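PDB 2Z0Q: Rho guanine nucleotide exchange factor 3 from Mus musculus, which acts as a guanine nucleotide exchange factor for the small GTPases RhoA and RhoB, and is represented here by its DH-PH fragment. Local coordinates for residues 27-31 with 159-163; 45-49 with 60-64; 70-74 with 104-108; 108-112 with 198-202; 111-115 with 153-157. All coordinates share one frame; numbering follows the deposited sequence.

All five contacts join helical parts of the DH domain. Contacts 1 and 5 are buried and share helix 155-172, while contacts 2, 3 and 4 are partly buried. Helix 107-125 serves contacts 3, 4 and 5, passing Tyr108 from contact 3 to contact 4 and Cys112 from contact 4 to contact 5. Chemistry follows place: contact 1 gathers three donors on one buried carboxylate oxygen, contact 5 ties side chains to a backbone carbonyl, contact 2 is aromatic and apolar, and contact 4 sets a salt bridge beside an apolar centre. Contacts 1 and 3 are coupled by a probable hydrogen bond between Glu31 and His74.

Contact 1 (27-31 with 159-163); sequences LSQGE and RLVKY
One carboxylate oxygen of Glu31 gathers three donors from Arg159 and Tyr163, and this is where the contact is tight. Tyr163 OH donates a hydrogen bond of 2.6 Å to the syn lone pair of Glu31 OE2, with ring and carboxylate planes only 15° apart. Arg159 takes the same oxygen side-on, NH2 at 2.7 Å and NE at 3.0 Å from Glu31 OE2, both near the guanidinium plane; NH2 arrives from the anti side, tilted out of the carboxylate plane, and NE from above it. The bend at chi2 (82°) of Arg159 swings the guanidinium so that its NE and NH2 edge faces Glu31 OE2. Arg159 NH2 adds a weak bond to Leu27 O, at the guanidinium edge. In the antiparallel pair made by helices 15-51 and 155-172 of the DH bundle, the two axes are 12.3 Å apart, too far for backbones to meet, and long polar side chains bridge the gap. In Dbl-family relatives the corresponding helices supply much of the surface that binds the GTPase. Toward partly exposed Gly30 the grip slackens: Arg159 NH1 merely rests 3.5 Å from Gly30 CA, an approach that the missing side chain permits.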
# COMPACT_ATOMS: atom_id res chain seq x y z
N LEU A 27 -8.75 -4.59 21.52
CA LEU A 27 -9.56 -4.25 20.35
C LEU A 27 -9.97 -2.78 20.41
O LEU A 27 -9.79 -2.03 19.45
CB LEU A 27 -10.84 -5.09 20.33
CG LEU A 27 -11.81 -4.70 19.20
CD1 LEU A 27 -11.13 -4.97 17.87
CD2 LEU A 27 -13.11 -5.56 19.29
N SER A 28 -10.50 -2.33 21.53
CA SER A 28 -10.94 -0.94 21.59
C SER A 28 -9.74 0.02 21.58
O SER A 28 -9.81 1.12 20.99
CB SER A 28 -11.82 -0.68 22.82
OG SER A 28 -11.00 -0.36 23.92
N GLN A 29 -8.63 -0.37 22.19
CA GLN A 29 -7.49 0.54 22.16
C GLN A 29 -7.02 0.76 20.73
O GLN A 29 -6.51 1.83 20.39
CB GLN A 29 -6.30 0.03 22.98
CG GLN A 29 -6.55 -0.01 24.49
CD GLN A 29 -5.30 -0.41 25.28
OE1 GLN A 29 -4.78 0.37 26.13
NE2 GLN A 29 -4.78 -1.60 24.99
N GLY A 30 -7.16 -0.26 19.88
CA GLY A 30 -6.71 -0.11 18.50
C GLY A 30 -7.59 0.86 17.72
O GLY A 30 -7.12 1.53 16.79
N GLU A 31 -8.88 0.89 18.07
CA GLU A 31 -9.83 1.80 17.43
C GLU A 31 -9.39 3.23 17.86
O GLU A 31 -9.28 4.15 17.03
CB GLU A 31 -11.25 1.53 17.94
CG GLU A 31 -11.80 0.14 17.53
CD GLU A 31 -11.80 -0.00 16.04
OE1 GLU A 31 -12.30 0.92 15.38
OE2 GLU A 31 -11.30 -1.02 15.51
N ARG A 159 -5.53 -1.80 9.30
CA ARG A 159 -6.45 -2.15 10.36
C ARG A 159 -7.45 -3.20 9.84
O ARG A 159 -7.71 -4.18 10.50
CB ARG A 159 -7.18 -0.91 10.89
CG ARG A 159 -8.24 -1.24 11.94
CD ARG A 159 -7.59 -1.40 13.29
NE ARG A 159 -8.54 -1.54 14.39
CZ ARG A 159 -8.19 -2.00 15.58
NH1 ARG A 159 -6.91 -2.35 15.81
NH2 ARG A 159 -9.12 -2.23 16.50
N LEU A 160 -8.02 -2.97 8.66
CA LEU A 160 -9.00 -3.91 8.13
C LEU A 160 -8.43 -5.33 8.07
O LEU A 160 -9.07 -6.29 8.48
CB LEU A 160 -9.44 -3.49 6.73
CG LEU A 160 -10.45 -4.42 6.10
CD1 LEU A 160 -11.83 -4.17 6.70
CD2 LEU A 160 -10.47 -4.14 4.59
N VAL A 161 -7.22 -5.45 7.54
CA VAL A 161 -6.55 -6.73 7.38
C VAL A 161 -6.30 -7.44 8.69
O VAL A 161 -6.26 -8.68 8.73
CB VAL A 161 -5.21 -6.51 6.59
CG1 VAL A 161 -4.20 -7.63 6.83
CG2 VAL A 161 -5.53 -6.36 5.13
N LYS A 162 -6.17 -6.66 9.76
CA LYS A 162 -5.88 -7.17 11.08
C LYS A 162 -7.12 -7.56 11.87
O LYS A 162 -7.01 -8.22 12.90
CB LYS A 162 -5.08 -6.12 11.88
CG LYS A 162 -4.29 -6.73 13.04
CD LYS A 162 -3.38 -5.68 13.71
CE LYS A 162 -2.69 -6.26 14.95
NZ LYS A 162 -2.00 -5.18 15.69
N TYR A 163 -8.33 -7.22 11.39
CA TYR A 163 -9.48 -7.55 12.23
C TYR A 163 -9.65 -9.06 12.50
O TYR A 163 -9.98 -9.46 13.61
CB TYR A 163 -10.79 -6.98 11.63
CG TYR A 163 -11.06 -5.53 11.99
CD1 TYR A 163 -11.11 -5.12 13.34
CD2 TYR A 163 -11.29 -4.57 11.01
CE1 TYR A 163 -11.37 -3.81 13.68
CE2 TYR A 163 -11.55 -3.27 11.34
CZ TYR A 163 -11.59 -2.88 12.69
OH TYR A 163 -11.82 -1.56 13.03

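Contact 2 (45-49 with 60-64)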
# COMPACT_ATOMS: atom_id res chain seq x y z
N TYR A 45 -0.69 17.40 8.89
CA TYR A 45 -0.36 17.42 7.46
C TYR A 45 -1.32 18.20 6.58
O TYR A 45 -0.92 19.16 5.91
CB TYR A 45 -0.25 15.99 6.91
CG TYR A 45 0.90 15.18 7.47
CD1 TYR A 45 0.76 13.82 7.73
CD2 TYR A 45 2.13 15.78 7.75
CE1 TYR A 45 1.80 13.07 8.26
CE2 TYR A 45 3.19 15.04 8.29
CZ TYR A 45 3.01 13.68 8.54
OH TYR A 45 4.03 12.94 9.08
N HIS A 46 -2.59 17.79 6.56
CA HIS A 46 -3.59 18.47 5.74
C HIS A 46 -3.82 19.94 6.10
O HIS A 46 -3.56 20.81 5.29
CB HIS A 46 -4.92 17.71 5.79
CG HIS A 46 -5.98 18.31 4.93
ND1 HIS A 46 -6.66 19.47 5.26
CD2 HIS A 46 -6.48 17.92 3.73
CE1 HIS A 46 -7.52 19.76 4.31
NE2 HIS A 46 -7.44 18.84 3.37
N ASP A 47 -4.31 20.22 7.30
CA ASP A 47 -4.57 21.61 7.67
C ASP A 47 -3.37 22.55 7.45
O ASP A 47 -3.53 23.64 6.88
CB ASP A 47 -5.02 21.70 9.13
CG ASP A 47 -6.40 21.10 9.35
OD1 ASP A 47 -7.16 20.95 8.36
OD2 ASP A 47 -6.71 20.80 10.53
N PRO A 48 -2.16 22.16 7.89
CA PRO A 48 -0.94 22.95 7.74
C PRO A 48 -0.54 23.23 6.30
O PRO A 48 -0.11 24.34 5.98
CB PRO A 48 0.12 22.10 8.45
CG PRO A 48 -0.68 21.38 9.48
CD PRO A 48 -1.91 20.97 8.73
N MSE A 49 -0.67 22.23 5.44
CA MSE A 49 -0.30 22.40 4.04
C MSE A 49 -1.31 23.27 3.32
O MSE A 49 -0.98 23.99 2.39
CB MSE A 49 -0.14 21.03 3.33
CG MSE A 49 1.10 20.22 3.79
SE MSE A 49 1.53 18.60 2.75
CE MSE A 49 0.07 17.50 3.35
N LEU A 60 -4.80 17.95 -2.03
CA LEU A 60 -4.96 17.66 -0.61
C LEU A 60 -6.27 16.95 -0.39
O LEU A 60 -6.37 16.08 0.48
CB LEU A 60 -4.95 18.96 0.22
CG LEU A 60 -3.61 19.70 0.31
CD1 LEU A 60 -3.80 21.03 1.04
CD2 LEU A 60 -2.62 18.82 1.05
N ASN A 61 -7.30 17.34 -1.15
CA ASN A 61 -8.60 16.70 -1.01
C ASN A 61 -8.49 15.26 -1.44
O ASN A 61 -9.12 14.38 -0.85
CB ASN A 61 -9.67 17.39 -1.87
CG ASN A 61 -10.03 18.76 -1.36
OD1 ASN A 61 -10.17 18.98 -0.15
ND2 ASN A 61 -10.22 19.70 -2.27
N GLN A 62 -7.66 15.02 -2.46
CA GLN A 62 -7.48 13.67 -2.98
C GLN A 62 -6.64 12.79 -2.06
O GLN A 62 -6.58 11.57 -2.24
CB GLN A 62 -6.82 13.71 -4.35
CG GLN A 62 -7.03 12.41 -5.13
CD GLN A 62 -6.14 12.28 -6.34
OE1 GLN A 62 -6.05 13.19 -7.16
NE2 GLN A 62 -5.47 11.15 -6.46
N ILE A 63 -5.98 13.39 -1.07
CA ILE A 63 -5.15 12.62 -0.15
C ILE A 63 -5.79 12.39 1.21
O ILE A 63 -5.73 11.28 1.73
CB ILE A 63 -3.75 13.29 -0.01
CG1 ILE A 63 -2.99 13.13 -1.33
CG2 ILE A 63 -2.96 12.68 1.14
CD1 ILE A 63 -1.64 13.82 -1.37
N PHE A 64 -6.44 13.40 1.79
CA PHE A 64 -7.05 13.23 3.11
C PHE A 64 -8.58 13.26 3.08
O PHE A 64 -9.25 12.99 4.08
CB PHE A 64 -6.56 14.34 4.07
CG PHE A 64 -5.08 14.57 4.02
CD1 PHE A 64 -4.50 15.22 2.93
CD2 PHE A 64 -4.27 14.15 5.07
CE1 PHE A 64 -3.12 15.44 2.88
CE2 PHE A 64 -2.89 14.36 5.03
CZ PHE A 64 -2.32 15.01 3.93
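A short helical hairpin of the DH domain, in which the end of helix 15-51 turns back into helix 57-64, is closed here by His46 against Phe64. The two segments run antiparallel, at 168°, with axes 10.6 Å apart, and no hydrogen bond crosses between them; aromatic and apolar contacts do the work. His46 CB sits over the centre of the Phe64 ring, 3.6 Å from its centroid, as a CH-pi contact, while Ile63 CG2 lies against the opposite face. Because CG of His46 stands anti to the backbone N (chi1 -178°), the imidazole continues past the phenyl and turns its edge to it. The result is an offset edge-to-face pair, in which His46 CD2 approaches Phe64 CD1 at 3.4 Å. The farther rim of Phe64 is met by two other residues: Tyr45 CB lies 3.6 Å from Phe64 CE2, and the bent chain of Met49, a selenomethionine in the crystal, brings its CE to 3.5 Å from Phe64 CZ. Phe152, from outside the hairpin, adds a nearly parallel ring. An alanine in place of Phe64 is likely to open a gap between the helices, leaving the imidazole of His46 without the face it turns toward and the Met49 methyl free to shift. That methyl is shared: on its Leu60 side, Met49 CE touches Leu60 CD2 at 3.8 Å.

Contact 3 (70-74 with 104-108)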
# COMPACT_ATOMS: atom_id res chain seq x y z
N LEU A 70 -14.00 7.79 7.04
CA LEU A 70 -13.77 6.59 7.85
C LEU A 70 -13.71 6.80 9.35
O LEU A 70 -14.02 5.89 10.13
CB LEU A 70 -12.49 5.91 7.41
CG LEU A 70 -12.41 5.60 5.93
CD1 LEU A 70 -11.09 4.89 5.67
CD2 LEU A 70 -13.59 4.72 5.51
N ILE A 71 -13.28 7.99 9.77
CA ILE A 71 -13.18 8.27 11.19
C ILE A 71 -14.46 7.99 11.96
O ILE A 71 -14.42 7.35 13.00
CB ILE A 71 -12.67 9.74 11.42
CG1 ILE A 71 -11.24 9.84 10.86
CG2 ILE A 71 -12.71 10.09 12.90
CD1 ILE A 71 -10.60 11.25 10.91
N PRO A 72 -15.63 8.45 11.45
CA PRO A 72 -16.87 8.18 12.18
C PRO A 72 -17.18 6.69 12.38
O PRO A 72 -17.78 6.32 13.38
CB PRO A 72 -17.94 8.88 11.34
CG PRO A 72 -17.17 9.96 10.62
CD PRO A 72 -15.88 9.30 10.26
N LEU A 73 -16.76 5.86 11.43
CA LEU A 73 -17.02 4.40 11.54
C LEU A 73 -16.37 3.78 12.78
O LEU A 73 -16.96 2.96 13.48
CB LEU A 73 -16.46 3.66 10.32
CG LEU A 73 -16.78 4.24 8.95
CD1 LEU A 73 -16.29 3.27 7.89
CD2 LEU A 73 -18.26 4.51 8.84
N HIS A 74 -15.13 4.17 13.01
CA HIS A 74 -14.35 3.69 14.14
C HIS A 74 -14.81 4.36 15.45
O HIS A 74 -14.90 3.71 16.50
CB HIS A 74 -12.86 3.90 13.81
CG HIS A 74 -12.41 3.07 12.64
ND1 HIS A 74 -12.22 1.71 12.73
CD2 HIS A 74 -12.18 3.40 11.34
CE1 HIS A 74 -11.90 1.23 11.54
NE2 HIS A 74 -11.87 2.24 10.68
N CYS A 104 -21.00 -1.33 8.17
CA CYS A 104 -20.47 -0.02 7.87
C CYS A 104 -19.12 -0.10 7.19
O CYS A 104 -18.66 0.88 6.61
CB CYS A 104 -20.40 0.86 9.12
SG CYS A 104 -18.96 0.64 10.10
N LEU A 105 -18.49 -1.28 7.23
CA LEU A 105 -17.20 -1.46 6.57
C LEU A 105 -17.35 -1.39 5.05
O LEU A 105 -16.37 -1.43 4.32
CB LEU A 105 -16.55 -2.79 6.97
CG LEU A 105 -15.96 -2.83 8.39
CD1 LEU A 105 -15.29 -4.13 8.62
CD2 LEU A 105 -14.99 -1.68 8.60
N SER A 106 -18.59 -1.30 4.55
CA SER A 106 -18.76 -1.20 3.12
C SER A 106 -18.01 0.06 2.61
O SER A 106 -17.57 0.09 1.47
CB SER A 106 -20.26 -1.10 2.76
OG SER A 106 -20.85 0.05 3.30
N SER A 107 -17.87 1.08 3.44
CA SER A 107 -17.13 2.29 3.03
C SER A 107 -15.65 2.01 2.74
O SER A 107 -15.00 2.80 2.03
CB SER A 107 -17.24 3.37 4.09
OG SER A 107 -18.59 3.68 4.34
N TYR A 108 -15.10 0.91 3.25
CA TYR A 108 -13.69 0.62 2.95
C TYR A 108 -13.52 0.26 1.46
O TYR A 108 -12.44 0.38 0.91
CB TYR A 108 -13.15 -0.51 3.83
CG TYR A 108 -12.55 -0.01 5.11
CD1 TYR A 108 -13.32 0.61 6.09
CD2 TYR A 108 -11.17 -0.09 5.31
CE1 TYR A 108 -12.72 1.16 7.26
CE2 TYR A 108 -10.56 0.46 6.46
CZ TYR A 108 -11.34 1.08 7.42
OH TYR A 108 -10.70 1.61 8.50
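Leu73 reaches across from helix 67-84 to Cys104, Ser107 and Tyr108, and its atoms meet them in turn. CB comes first, 3.9 Å from Cys104 SG. With CG set beside the backbone N (chi1 -47°), the branch forks over the opposing backbone: Leu73 CD2 stays by the sulfur, while Leu73 CD1 goes farther and rests 3.6 Å from Cys104 O. The same methyl also reaches Ser107 CB. At the edge of the tyrosine ring, Leu73 CD1 lies 4.2 Å from Tyr108 CE1. Leu70, a turn earlier, lays CD1 over one face of that ring, offset toward the rim. The ring runs between these apolar neighbours to a polar end, where Tyr108 OH and His74 NE2 share a hydrogen bond of 2.6 Å. The two rings approach from opposite directions and meet rim to rim, planes at 82°, neither covering the other. On its far side His74 ND1 bonds to Glu31 OE1, so the imidazole is gripped through both nitrogens and its rotation is fixed. This chain of hydrogen bonds from Glu31 through His74 to Tyr108 links helices 15-51, 67-84 and 107-125 within the all-helical bundle of the DH domain.

Contact 4 (108-112 with 198-202)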
# COMPACT_ATOMS: atom_id res chain seq x y z
N TYR A 108 -15.10 0.91 3.25
CA TYR A 108 -13.69 0.62 2.95
C TYR A 108 -13.52 0.26 1.46
O TYR A 108 -12.44 0.38 0.91
CB TYR A 108 -13.15 -0.51 3.83
CG TYR A 108 -12.55 -0.01 5.11
CD1 TYR A 108 -13.32 0.61 6.09
CD2 TYR A 108 -11.17 -0.09 5.31
CE1 TYR A 108 -12.72 1.16 7.26
CE2 TYR A 108 -10.56 0.46 6.46
CZ TYR A 108 -11.34 1.08 7.42
OH TYR A 108 -10.70 1.61 8.50
N ASP A 109 -14.60 -0.19 0.81
CA ASP A 109 -14.52 -0.54 -0.59
C ASP A 109 -14.18 0.72 -1.40
O ASP A 109 -13.23 0.73 -2.19
CB ASP A 109 -15.87 -1.10 -1.07
CG ASP A 109 -15.81 -1.63 -2.47
OD1 ASP A 109 -14.83 -2.30 -2.80
OD2 ASP A 109 -16.77 -1.39 -3.24
N SER A 110 -14.96 1.77 -1.18
CA SER A 110 -14.79 3.05 -1.85
C SER A 110 -13.38 3.59 -1.57
O SER A 110 -12.65 3.97 -2.48
CB SER A 110 -15.85 4.02 -1.33
OG SER A 110 -15.79 5.29 -1.96
N TYR A 111 -13.00 3.57 -0.29
CA TYR A 111 -11.70 4.05 0.12
C TYR A 111 -10.53 3.31 -0.51
O TYR A 111 -9.61 3.91 -1.09
CB TYR A 111 -11.57 3.96 1.63
CG TYR A 111 -10.24 4.46 2.12
CD1 TYR A 111 -9.92 5.81 2.05
CD2 TYR A 111 -9.29 3.58 2.61
CE1 TYR A 111 -8.68 6.28 2.46
CE2 TYR A 111 -8.04 4.04 3.04
CZ TYR A 111 -7.74 5.38 2.96
OH TYR A 111 -6.51 5.84 3.39
N CYS A 112 -10.51 1.99 -0.38
CA CYS A 112 -9.40 1.23 -0.94
C CYS A 112 -9.29 1.34 -2.46
O CYS A 112 -8.20 1.15 -3.01
CB CYS A 112 -9.49 -0.23 -0.53
SG CYS A 112 -9.28 -0.40 1.24
N ILE A 198 -11.89 -6.94 -1.27
CA ILE A 198 -11.25 -5.64 -1.42
C ILE A 198 -9.82 -5.83 -1.94
O ILE A 198 -9.36 -5.05 -2.76
CB ILE A 198 -11.24 -4.85 -0.08
CG1 ILE A 198 -12.66 -4.32 0.19
CG2 ILE A 198 -10.14 -3.78 -0.09
CD1 ILE A 198 -12.79 -3.58 1.48
N ASN A 199 -9.13 -6.87 -1.49
CA ASN A 199 -7.75 -7.10 -1.99
C ASN A 199 -7.77 -7.43 -3.49
O ASN A 199 -6.88 -7.01 -4.24
CB ASN A 199 -7.05 -8.25 -1.24
CG ASN A 199 -6.61 -7.85 0.15
OD1 ASN A 199 -6.55 -6.66 0.47
ND2 ASN A 199 -6.30 -8.83 0.98
N THR A 200 -8.76 -8.21 -3.91
CA THR A 200 -8.86 -8.58 -5.31
C THR A 200 -9.14 -7.35 -6.17
O THR A 200 -8.51 -7.15 -7.20
CB THR A 200 -9.94 -9.64 -5.52
OG1 THR A 200 -9.49 -10.85 -4.91
CG2 THR A 200 -10.17 -9.91 -7.03
N LYS A 201 -10.08 -6.52 -5.74
CA LYS A 201 -10.44 -5.32 -6.49
C LYS A 201 -9.30 -4.30 -6.52
O LYS A 201 -9.11 -3.60 -7.52
CB LYS A 201 -11.65 -4.64 -5.87
CG LYS A 201 -12.93 -5.38 -6.01
CD LYS A 201 -14.03 -4.56 -5.37
CE LYS A 201 -15.32 -5.33 -5.22
NZ LYS A 201 -16.31 -4.48 -4.51
N THR A 202 -8.59 -4.19 -5.41
CA THR A 202 -7.46 -3.26 -5.30
C THR A 202 -6.39 -3.66 -6.32
O THR A 202 -5.81 -2.80 -7.00
CB THR A 202 -6.84 -3.30 -3.88
OG1 THR A 202 -7.78 -2.82 -2.92
CG2 THR A 202 -5.57 -2.42 -3.82
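Helices 107-125 and 180-213 run in nearly the same direction here, crossing at -27° with axes 10.1 Å apart, so that Asp109 stands opposite Ile198 and Cys112 opposite Thr202. Ile198 fills the space between them with both of its branches. CG2, anti to the backbone N, presses on Cys112, with Ile198 CG2 to Cys112 CB at 3.6 Å, while the longer branch carries Ile198 CD1 to 3.9 Å from Tyr108 CB, near the root of the tyrosine whose hydroxyl bonds to His74. Thr202 borders this patch with its hydroxyl, OG1 lying 3.9 Å from Cys112 CB. That hydroxyl is busy within its own helix: Thr202 OG1 donates to Ile198 O at 2.7 Å, from the face of that carbonyl opposite the one used by Thr202 N.

On the partly exposed side the chemistry changes. With CG anti to the backbone N (chi1 -173°), the Asp109 carboxylate comes within reach of Lys201, whose extended chain it meets at about a right angle. Lys201 NZ donates to Asp109 OD1 at 3.1 Å, coming from above the carboxylate plane, 38° out of it, and more weakly to Asp109 OD2 at 3.4 Å. The division implies two unlike links between the same helices: apolar contact of Ile198 on the inside, and on the more exposed side an unequal salt bridge whose strength probably depends on the solvent around it.

Contact 5 (111-115 with 153-157)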
# COMPACT_ATOMS: atom_id res chain seq x y z
N TYR A 111 -13.00 3.57 -0.29
CA TYR A 111 -11.70 4.05 0.12
C TYR A 111 -10.53 3.31 -0.51
O TYR A 111 -9.61 3.91 -1.09
CB TYR A 111 -11.57 3.96 1.63
CG TYR A 111 -10.24 4.46 2.12
CD1 TYR A 111 -9.92 5.81 2.05
CD2 TYR A 111 -9.29 3.58 2.61
CE1 TYR A 111 -8.68 6.28 2.46
CE2 TYR A 111 -8.04 4.04 3.04
CZ TYR A 111 -7.74 5.38 2.96
OH TYR A 111 -6.51 5.84 3.39
N CYS A 112 -10.51 1.99 -0.38
CA CYS A 112 -9.40 1.23 -0.94
C CYS A 112 -9.29 1.34 -2.46
O CYS A 112 -8.20 1.15 -3.01
CB CYS A 112 -9.49 -0.23 -0.53
SG CYS A 112 -9.28 -0.40 1.24
N SER A 113 -10.41 1.64 -3.12
CA SER A 113 -10.40 1.76 -4.57
C SER A 113 -9.74 3.05 -5.05
O SER A 113 -9.20 3.10 -6.16
CB SER A 113 -11.84 1.66 -5.14
OG SER A 113 -12.59 2.84 -4.89
N ASN A 114 -9.78 4.10 -4.24
CA ASN A 114 -9.18 5.37 -4.64
C ASN A 114 -7.77 5.54 -4.10
O ASN A 114 -7.10 6.55 -4.35
CB ASN A 114 -10.06 6.54 -4.18
CG ASN A 114 -10.11 6.68 -2.66
OD1 ASN A 114 -9.10 6.50 -1.97
ND2 ASN A 114 -11.30 7.03 -2.14
N GLN A 115 -7.31 4.53 -3.37
CA GLN A 115 -5.99 4.55 -2.78
C GLN A 115 -4.88 4.64 -3.85
O GLN A 115 -3.91 5.37 -3.66
CB GLN A 115 -5.80 3.30 -1.91
CG GLN A 115 -4.69 3.39 -0.89
CD GLN A 115 -5.05 4.27 0.29
OE1 GLN A 115 -5.77 5.26 0.16
NE2 GLN A 115 -4.52 3.93 1.46
N LEU A 153 -1.46 6.65 4.97
CA LEU A 153 -2.56 6.23 4.11
C LEU A 153 -2.81 4.73 4.19
O LEU A 153 -3.90 4.26 3.88
CB LEU A 153 -2.29 6.61 2.65
CG LEU A 153 -2.33 8.10 2.31
CD1 LEU A 153 -2.06 8.27 0.81
CD2 LEU A 153 -3.68 8.68 2.68
N ASP A 154 -1.78 3.99 4.59
CA ASP A 154 -1.90 2.55 4.72
C ASP A 154 -2.57 2.17 6.05
O ASP A 154 -2.97 1.02 6.20
CB ASP A 154 -0.54 1.84 4.67
CG ASP A 154 0.20 2.02 3.33
OD1 ASP A 154 -0.43 2.05 2.24
OD2 ASP A 154 1.46 2.10 3.39
N ILE A 155 -2.70 3.09 7.01
CA ILE A 155 -3.31 2.77 8.31
C ILE A 155 -4.69 2.08 8.25
O ILE A 155 -4.91 1.03 8.88
CB ILE A 155 -3.39 4.04 9.27
CG1 ILE A 155 -2.14 4.10 10.15
CG2 ILE A 155 -4.61 3.98 10.18
CD1 ILE A 155 -2.19 5.18 11.24
N PRO A 156 -5.64 2.64 7.49
CA PRO A 156 -6.96 1.98 7.45
C PRO A 156 -6.93 0.57 6.86
O PRO A 156 -7.53 -0.36 7.42
CB PRO A 156 -7.82 2.95 6.61
CG PRO A 156 -7.08 4.29 6.78
CD PRO A 156 -5.65 3.89 6.70
N ARG A 157 -6.26 0.40 5.72
CA ARG A 157 -6.21 -0.93 5.16
C ARG A 157 -5.52 -1.88 6.13
O ARG A 157 -5.95 -3.02 6.28
CB ARG A 157 -5.46 -0.94 3.84
CG ARG A 157 -5.64 -2.23 3.09
CD ARG A 157 -4.58 -2.39 2.00
NE ARG A 157 -5.02 -3.37 1.02
CZ ARG A 157 -5.94 -3.13 0.08
NH1 ARG A 157 -6.51 -1.93 -0.00
NH2 ARG A 157 -6.32 -4.10 -0.75
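Tyr111 and Gln115 both direct polar groups at the main-chain oxygen of Leu153. Tyr111 OH donates to Leu153 O at 3.1 Å, lying in the carbonyl plane on a lone pair, with a C=O...donor angle of 126°. Gln115, one turn on, bends at chi2 (74°) and brings its amide to the same acceptor; Gln115 NE2 to Leu153 O is modelled at 2.5 Å, but its angle is poor, and so short and weak a bond is doubtful in detail.

Apolar packing lies beside this polar point. Tyr111 CE2 lies 3.7 Å from Pro156 CB, the two side chains crossing at about a right angle and the CB oblique to the ring, while a methyl of Leu153 rests near the tyrosine hydroxyl. The contact joins helix 107-125 to the turn that leads into helix 155-172, deep in the helical bundle of the DH domain; Leu67 and Leu70 of helix 67-84 pack on both Tyr111 and Pro156. A phenylalanine in place of Tyr111 would probably still pack on Pro156 but leave Leu153 O without its in-plane hydroxyl donor.

A third kind of meeting pairs sulfur with a charged group. The Arg157 chain, extended as far as NE, sets NH1 at 3.4 Å from Cys112 SG, the sulfur lying obliquely to the guanidinium. The firmer hold on that group comes from helix 180-213, where Arg157 NH2 bonds to Thr202 OG1 and, more weakly, to Asn199 OD1.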